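Local coordinates for protein 70 kDa peptidylprolyl isomerase, putative (Plasmodium falciparum, PDB 2FBN) that probably acts as an FK506-binding peptidylprolyl isomerase whose tetratricopeptide repeat domain engages the C-terminal pentapeptide of Hsp90, at residues A[60-65]-A[92-97]; A[86-91]-A[112-117]. All coordinates share one frame; numbering follows the deposited sequence.

Contact 1. Residues A[60-65]-A[92-97]; sequences KYKEAL and LNLATC
Two neighbouring, nearly antiparallel helices of the tetratricopeptide repeat (TPR) solenoid meet where the Y61 ring of helix 54-66 takes N93 of helix 77-100 over one face and C97 of the same helix at its edge. The segment axes come within 10.2 Å at 152°, a wide separation that large side chains bridge. N93 lays its CB over the face of the Y61 ring, 3.7 Å from the centroid, a CH-pi contact offset toward the CZ-CE2 side of the rim. The two side chains cross at about a right angle, with amide and ring planes 53° apart. At the ring edge, in its plane, C97 SG stands 4.0 Å from Y61 CE2, a cysteine sulfur-aromatic contact made edge-on. CG of Y61 lies anti to its carbonyl carbon (chi1 -64°), which carries the ring from CB out toward helix 77-100. L94 runs past the tyrosine in the opposite direction, its CG 3.5 Å from Y61 CB. The branches of L94 then divide: CD1 meets L65 CD1 tip to tip at 3.8 Å, while CD2 lies across the extended chain of K62, 4.2 Å from its CG. The buried tyrosine keeps a polar end, and its OH is hydrogen-bonded to N46 OD1 of helix 31-50. F49 of that helix also packs on the Y61 side chain, while I58 of helix 54-66 touches both L94 and C97; K62 packs on K106 of the second subunit.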
loop_
_atom_site.group_PDB
_atom_site.type_symbol
_atom_site.label_atom_id
_atom_site.label_comp_id
_atom_site.label_asym_id
_atom_site.label_seq_id
_atom_site.Cartn_x
_atom_site.Cartn_y
_atom_site.Cartn_z
ATOM N N LYS A 60 6.078 -8.204 10.546
ATOM C CA LYS A 60 5.580 -7.666 11.828
ATOM C C LYS A 60 5.113 -6.222 11.704
ATOM O O LYS A 60 4.025 -5.871 12.185
ATOM C CB LYS A 60 6.612 -7.795 12.951
ATOM C CG LYS A 60 6.959 -9.248 13.291
ATOM C CD LYS A 60 5.789 -9.971 13.953
ATOM C CE LYS A 60 6.216 -11.369 14.372
ATOM N NZ LYS A 60 5.085 -12.134 14.938
ATOM N N TYR A 61 5.923 -5.386 11.055
ATOM C CA TYR A 61 5.501 -3.991 10.869
ATOM C C TYR A 61 4.181 -3.901 10.106
ATOM O O TYR A 61 3.326 -3.098 10.447
ATOM C CB TYR A 61 6.566 -3.162 10.174
ATOM C CG TYR A 61 7.846 -3.013 10.970
ATOM C CD1 TYR A 61 7.824 -2.635 12.323
ATOM C CD2 TYR A 61 9.078 -3.201 10.350
ATOM C CE1 TYR A 61 9.027 -2.477 13.046
ATOM C CE2 TYR A 61 10.272 -3.058 11.047
ATOM C CZ TYR A 61 10.247 -2.690 12.394
ATOM O OH TYR A 61 11.455 -2.560 13.068
ATOM N N LYS A 62 4.030 -4.730 9.079
ATOM C CA LYS A 62 2.774 -4.745 8.317
ATOM C C LYS A 62 1.586 -5.215 9.167
ATOM O O LYS A 62 0.497 -4.637 9.116
ATOM C CB LYS A 62 2.927 -5.584 7.061
ATOM C CG LYS A 62 3.748 -4.860 6.010
ATOM C CD LYS A 62 3.758 -5.582 4.695
ATOM C CE LYS A 62 4.136 -4.574 3.617
ATOM N NZ LYS A 62 3.975 -5.126 2.250
ATOM N N GLU A 63 1.791 -6.284 9.934
ATOM C CA GLU A 63 0.769 -6.732 10.893
ATOM C C GLU A 63 0.355 -5.621 11.878
ATOM O O GLU A 63 -0.835 -5.432 12.154
ATOM C CB GLU A 63 1.291 -7.943 11.666
ATOM C CG GLU A 63 1.337 -9.220 10.836
ATOM C CD GLU A 63 1.923 -10.416 11.600
ATOM O OE1 GLU A 63 2.392 -10.235 12.743
ATOM O OE2 GLU A 63 1.898 -11.533 11.035
ATOM N N ALA A 64 1.335 -4.898 12.426
ATOM C CA ALA A 64 1.054 -3.755 13.300
ATOM C C ALA A 64 0.102 -2.755 12.622
ATOM O O ALA A 64 -0.921 -2.348 13.193
ATOM C CB ALA A 64 2.367 -3.045 13.722
ATOM N N LEU A 65 0.458 -2.368 11.397
ATOM C CA LEU A 65 -0.345 -1.414 10.620
ATOM C C LEU A 65 -1.754 -1.932 10.304
ATOM O O LEU A 65 -2.707 -1.146 10.223
ATOM C CB LEU A 65 0.377 -1.019 9.332
ATOM C CG LEU A 65 1.608 -0.131 9.565
ATOM C CD1 LEU A 65 2.335 0.102 8.242
ATOM C CD2 LEU A 65 1.206 1.193 10.247
ATOM N N LEU A 92 8.286 4.224 8.820
ATOM C CA LEU A 92 9.704 4.564 8.729
ATOM C C LEU A 92 10.558 3.298 8.691
ATOM O O LEU A 92 11.443 3.143 7.829
ATOM C CB LEU A 92 10.134 5.435 9.903
ATOM C CG LEU A 92 9.880 6.930 9.852
ATOM C CD1 LEU A 92 10.184 7.510 11.225
ATOM C CD2 LEU A 92 10.774 7.566 8.786
ATOM N N ASN A 93 10.303 2.392 9.636
ATOM C CA ASN A 93 11.061 1.143 9.718
ATOM C C ASN A 93 10.864 0.310 8.453
ATOM O O ASN A 93 11.809 -0.285 7.943
ATOM C CB ASN A 93 10.716 0.340 10.980
ATOM C CG ASN A 93 11.041 1.095 12.263
ATOM O OD1 ASN A 93 11.779 2.088 12.240
ATOM N ND2 ASN A 93 10.458 0.659 13.376
ATOM N N LEU A 94 9.637 0.276 7.924
ATOM C CA LEU A 94 9.422 -0.442 6.679
ATOM C C LEU A 94 10.244 0.185 5.541
ATOM O O LEU A 94 10.830 -0.525 4.713
ATOM C CB LEU A 94 7.939 -0.473 6.334
ATOM C CG LEU A 94 7.100 -1.524 7.076
ATOM C CD1 LEU A 94 5.641 -1.211 6.882
ATOM C CD2 LEU A 94 7.440 -2.965 6.612
ATOM N N ALA A 95 10.298 1.513 5.502
ATOM C CA ALA A 95 11.083 2.167 4.446
ATOM C C ALA A 95 12.551 1.726 4.542
ATOM O O ALA A 95 13.160 1.347 3.535
ATOM C CB ALA A 95 10.952 3.663 4.535
ATOM N N THR A 96 13.102 1.747 5.755
ATOM C CA THR A 96 14.454 1.200 5.989
ATOM C C THR A 96 14.597 -0.249 5.503
ATOM O O THR A 96 15.530 -0.579 4.757
ATOM C CB THR A 96 14.853 1.300 7.473
ATOM O OG1 THR A 96 14.665 2.652 7.922
ATOM C CG2 THR A 96 16.307 0.873 7.668
ATOM N N CYS A 97 13.657 -1.112 5.897
ATOM C CA CYS A 97 13.699 -2.513 5.519
ATOM C C CYS A 97 13.735 -2.660 4.011
ATOM O O CYS A 97 14.533 -3.390 3.450
ATOM C CB CYS A 97 12.490 -3.272 6.089
ATOM S SG CYS A 97 12.616 -3.516 7.885
#

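Contact 2. Residues A[86-91]-A[112-117]; sequences IEISCN and SKVLKI
N91 reaches from helix 77-100 toward helix 104-117, and its side chain meets a different partner at each step. CB rests against V114 CG2 at 3.5 Å. CG comes next, within 4.0 Å of K113 CB, and OD1 passes K113 CD at 3.7 Å, touching the apolar part of the lysine chain. The strongest polar partner of OD1 is H110 ND1, one turn back along helix 104-117. ND2 turns the other way and gives a hydrogen bond of 2.9 Å to E87 O within its own helix, bent to 140° at the hydrogen and reaching the oxygen from above the carbonyl plane. The backbone N91 N binds E87 O from the opposite face, so one carbonyl is gripped by two donors of the same residue. With both ends of the amide engaged, its rotation about CB-CG is probably well fixed. Beside this asparagine the packing is mainly aliphatic. V114 sets CG1 anti to its backbone N (chi1 178°), which turns CG2 toward N91 and CG1 toward I88 CG2. I117 closes the end: its CG2 touches I88 CG1 at 3.9 Å, and its CD1 lies 3.7 Å from E87 OE1, the E87 and I117 side chains crossing at about a right angle. Both segments lie largely within the sequence range of one repeat, and their axes approach to 8.9 Å at 156°. Such close, nearly antiparallel packing of consecutive helices joined by a short turn is the helix-turn-helix hairpin of the tetratricopeptide repeat.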
loop_
_atom_site.group_PDB
_atom_site.type_symbol
_atom_site.label_atom_id
_atom_site.label_comp_id
_atom_site.label_asym_id
_atom_site.label_seq_id
_atom_site.Cartn_x
_atom_site.Cartn_y
_atom_site.Cartn_z
ATOM N N ILE A 86 2.718 5.054 16.300
ATOM C CA ILE A 86 2.956 3.696 15.825
ATOM C C ILE A 86 3.001 3.673 14.292
ATOM O O ILE A 86 3.835 2.979 13.716
ATOM C CB ILE A 86 1.903 2.695 16.377
ATOM C CG1 ILE A 86 2.046 2.577 17.904
ATOM C CG2 ILE A 86 2.025 1.314 15.725
ATOM C CD1 ILE A 86 0.768 2.085 18.583
ATOM N N GLU A 87 2.118 4.436 13.647
ATOM C CA GLU A 87 2.111 4.504 12.175
ATOM C C GLU A 87 3.392 5.124 11.623
ATOM O O GLU A 87 3.961 4.621 10.643
ATOM C CB GLU A 87 0.891 5.251 11.666
ATOM C CG GLU A 87 -0.390 4.440 11.887
ATOM C CD GLU A 87 -1.610 4.963 11.148
ATOM O OE1 GLU A 87 -1.758 6.194 10.994
ATOM O OE2 GLU A 87 -2.448 4.110 10.777
ATOM N N ILE A 88 3.852 6.199 12.257
ATOM C CA ILE A 88 5.141 6.799 11.854
ATOM C C ILE A 88 6.296 5.807 11.988
ATOM O O ILE A 88 7.091 5.633 11.052
ATOM C CB ILE A 88 5.424 8.096 12.654
ATOM C CG1 ILE A 88 4.458 9.205 12.195
ATOM C CG2 ILE A 88 6.909 8.474 12.534
ATOM C CD1 ILE A 88 4.446 10.428 13.091
ATOM N N SER A 89 6.380 5.130 13.132
ATOM C CA SER A 89 7.464 4.171 13.378
ATOM C C SER A 89 7.454 2.981 12.420
ATOM O O SER A 89 8.485 2.628 11.835
ATOM C CB SER A 89 7.421 3.659 14.817
ATOM O OG SER A 89 7.696 4.723 15.704
ATOM N N CYS A 90 6.291 2.360 12.278
ATOM C CA CYS A 90 6.151 1.223 11.381
ATOM C C CYS A 90 6.491 1.607 9.944
ATOM O O CYS A 90 7.205 0.878 9.256
ATOM C CB CYS A 90 4.715 0.719 11.417
ATOM S SG CYS A 90 4.400 -0.202 12.931
ATOM N N ASN A 91 5.949 2.726 9.466
ATOM C CA ASN A 91 6.242 3.110 8.085
ATOM C C ASN A 91 7.700 3.520 7.855
ATOM O O ASN A 91 8.274 3.203 6.810
ATOM C CB ASN A 91 5.275 4.163 7.588
ATOM C CG ASN A 91 3.922 3.563 7.254
ATOM O OD1 ASN A 91 3.790 2.772 6.297
ATOM N ND2 ASN A 91 2.916 3.931 8.024
ATOM N N SER A 112 6.707 7.776 1.993
ATOM C CA SER A 112 5.696 8.775 1.590
ATOM C C SER A 112 4.526 8.801 2.583
ATOM O O SER A 112 3.968 9.872 2.891
ATOM C CB SER A 112 5.211 8.522 0.156
ATOM O OG SER A 112 6.275 8.709 -0.775
ATOM N N LYS A 113 4.179 7.627 3.107
ATOM C CA LYS A 113 3.132 7.525 4.120
ATOM C C LYS A 113 3.478 8.253 5.413
ATOM O O LYS A 113 2.592 8.835 6.054
ATOM C CB LYS A 113 2.771 6.066 4.394
ATOM C CG LYS A 113 1.925 5.454 3.304
ATOM C CD LYS A 113 1.729 3.981 3.536
ATOM C CE LYS A 113 0.794 3.436 2.469
ATOM N NZ LYS A 113 0.593 2.001 2.655
ATOM N N VAL A 114 4.750 8.208 5.805
ATOM C CA VAL A 114 5.196 8.961 6.977
ATOM C C VAL A 114 4.969 10.451 6.733
ATOM O O VAL A 114 4.464 11.149 7.612
ATOM C CB VAL A 114 6.676 8.724 7.321
ATOM C CG1 VAL A 114 7.084 9.577 8.524
ATOM C CG2 VAL A 114 6.925 7.255 7.619
ATOM N N LEU A 115 5.359 10.912 5.545
ATOM C CA LEU A 115 5.294 12.327 5.191
ATOM C C LEU A 115 3.877 12.872 5.123
ATOM O O LEU A 115 3.649 14.048 5.433
ATOM C CB LEU A 115 6.067 12.586 3.898
ATOM C CG LEU A 115 7.583 12.450 4.075
ATOM C CD1 LEU A 115 8.284 12.498 2.720
ATOM C CD2 LEU A 115 8.160 13.490 5.072
ATOM N N LYS A 116 2.931 12.015 4.747
ATOM C CA LYS A 116 1.509 12.387 4.768
ATOM C C LYS A 116 1.039 12.663 6.195
ATOM O O LYS A 116 0.169 13.510 6.407
ATOM C CB LYS A 116 0.644 11.311 4.099
ATOM C CG LYS A 116 0.966 11.102 2.607
ATOM C CD LYS A 116 -0.091 10.261 1.889
ATOM C CE LYS A 116 0.470 9.605 0.614
ATOM N NZ LYS A 116 1.161 8.285 0.894
ATOM N N ILE A 117 1.627 11.962 7.160
ATOM C CA ILE A 117 1.253 12.050 8.580
ATOM C C ILE A 117 2.090 13.091 9.346
ATOM O O ILE A 117 1.607 13.731 10.297
ATOM C CB ILE A 117 1.402 10.667 9.286
ATOM C CG1 ILE A 117 0.438 9.646 8.683
ATOM C CG2 ILE A 117 1.173 10.791 10.791
ATOM C CD1 ILE A 117 0.712 8.179 9.118
#

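Overall arrangement
Helix 77-100 serves both contacts: one part of it meets helix 54-66 before it in the chain, the other helix 104-117 after it. Their centres are 9 Å apart and they touch directly, L65 packing on C90 and N91 and A64 on C90, while V114 abuts the backbone of L92. Both are partly buried, lie near the middle of the chain and have helices 31-50 and 122-135 as neighbours. Contact 1 is the wider crossing, filled by an aromatic ring with sulfur and leucine around it, and it alone reaches the second subunit, through K62. Contact 2 is tighter, built from beta-branched side chains and a buried asparagine.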